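Local coordinates for putative trimethylamine methyltransferase (Rhizobium meliloti, PDB 4YYC), which probably acts as a methyltransferase, as expected for a member of the trimethylamine methyltransferase family, at residues D466-S469 with F470-E474. Sequence-based numbering, arbitrary orientation.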
# COMPACT_ATOMS: atom_id res chain seq x y z
N ASP A 466 11.09 13.93 5.44
CA ASP A 466 12.28 14.29 6.14
C ASP A 466 13.13 13.03 6.34
O ASP A 466 12.74 12.08 7.04
CB ASP A 466 11.97 14.95 7.49
CG ASP A 466 13.19 15.43 8.18
OD1 ASP A 466 14.09 14.60 8.46
OD2 ASP A 466 13.33 16.68 8.44
N ASN A 467 14.30 13.04 5.70
CA ASN A 467 15.19 11.92 5.74
C ASN A 467 16.49 12.27 6.48
O ASN A 467 17.53 11.59 6.34
CB ASN A 467 15.52 11.52 4.29
CG ASN A 467 14.30 11.04 3.55
OD1 ASN A 467 13.98 11.54 2.46
ND2 ASN A 467 13.60 10.12 4.14
N ASN A 468 16.44 13.32 7.28
CA ASN A 468 17.61 13.76 8.02
C ASN A 468 17.78 13.05 9.36
O ASN A 468 16.87 12.37 9.84
CB ASN A 468 17.53 15.26 8.21
CG ASN A 468 17.66 16.01 6.90
OD1 ASN A 468 18.35 15.54 5.97
ND2 ASN A 468 17.02 17.15 6.81
N SER A 469 18.94 13.22 9.97
CA SER A 469 19.14 12.69 11.33
C SER A 469 18.16 13.27 12.31
O SER A 469 17.65 14.37 12.09
CB SER A 469 20.55 13.04 11.84
OG SER A 469 20.72 14.45 11.98
N PHE A 470 17.92 12.57 13.41
CA PHE A 470 17.16 13.12 14.54
C PHE A 470 17.68 14.50 14.93
O PHE A 470 16.92 15.44 15.13
CB PHE A 470 17.20 12.17 15.77
CG PHE A 470 16.70 12.81 17.01
CD1 PHE A 470 15.36 13.06 17.18
CD2 PHE A 470 17.58 13.22 17.98
CE1 PHE A 470 14.90 13.68 18.33
CE2 PHE A 470 17.13 13.83 19.12
CZ PHE A 470 15.80 14.07 19.29
N GLU A 471 18.99 14.64 15.03
CA GLU A 471 19.59 15.88 15.49
C GLU A 471 19.26 17.03 14.56
O GLU A 471 18.92 18.10 15.03
CB GLU A 471 21.09 15.73 15.68
CG GLU A 471 21.51 14.86 16.86
CD GLU A 471 21.32 13.36 16.67
OE1 GLU A 471 21.24 12.85 15.50
OE2 GLU A 471 21.28 12.74 17.78
N GLN A 472 19.36 16.84 13.27
CA GLN A 472 19.01 17.88 12.35
C GLN A 472 17.53 18.22 12.38
O GLN A 472 17.12 19.36 12.40
CB GLN A 472 19.45 17.54 10.93
CG GLN A 472 19.09 18.66 9.94
CD GLN A 472 19.65 18.49 8.55
OE1 GLN A 472 20.38 17.55 8.26
NE2 GLN A 472 19.31 19.42 7.67
N TRP A 473 16.70 17.19 12.44
CA TRP A 473 15.25 17.37 12.46
C TRP A 473 14.80 18.12 13.74
O TRP A 473 13.91 18.97 13.69
CB TRP A 473 14.58 16.01 12.31
CG TRP A 473 13.09 15.95 12.56
CD1 TRP A 473 12.09 16.12 11.65
CD2 TRP A 473 12.46 15.64 13.81
NE1 TRP A 473 10.85 15.90 12.27
CE2 TRP A 473 11.07 15.62 13.59
CE3 TRP A 473 12.93 15.32 15.07
CZ2 TRP A 473 10.15 15.38 14.62
CZ3 TRP A 473 12.02 15.05 16.09
CH2 TRP A 473 10.65 15.08 15.85
N GLU A 474 15.47 17.86 14.85
CA GLU A 474 15.18 18.55 16.13
C GLU A 474 15.60 20.02 16.00
O GLU A 474 14.84 20.91 16.41
CB GLU A 474 15.90 17.84 17.29
CG GLU A 474 15.63 18.45 18.65
CD GLU A 474 16.46 17.82 19.77
OE1 GLU A 474 17.64 17.44 19.59
OE2 GLU A 474 15.92 17.76 20.88
O HOH W 1 20.99 14.80 8.82
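Asp466 OD1, whose carboxylate touches Trp473 across the contact, is gripped twice: it closes an Asx turn by accepting Asn468 N at 2.9 Å, from above the carboxylate plane, and forms a salt bridge with Lys364 of the second subunit. Aspartate suits the place because its short carboxylate can take the N-H two residues on while still meeting a lysine. With an alanine here, Asn468 N would probably lose its side-chain acceptor and Lys364 its carboxylate, keeping the Asn468 carbonyl, and the turn before the helix would be freer to move. Ser469 follows as N-cap of the short helix 470-475: its hydroxyl, set between the backbone N and the carbonyl carbon (chi1 65°), reaches back to the Gln472 N-H, with OG 3.0 Å from Gln472 N and the bond nearly straight (165°). Ser469 O starts the helical pattern, accepting from Trp473 N at 3.0 Å. A water bridges Ser469 N and the Gln472 side-chain carbonyl. Asn468 and Gln472 both carry flat amides that can stack, and here the planes lie 6° apart, while Gln472 NE2 is bound by Glu476. Trp473 offers a broad apolar ring to bury against Val365 of the second subunit and an NE1 that still bonds Lys479 O. The Asp466 carboxylate stands nearly perpendicular to the indole, with OD2 at the ring edge, 3.5 Å from Trp473 CD1.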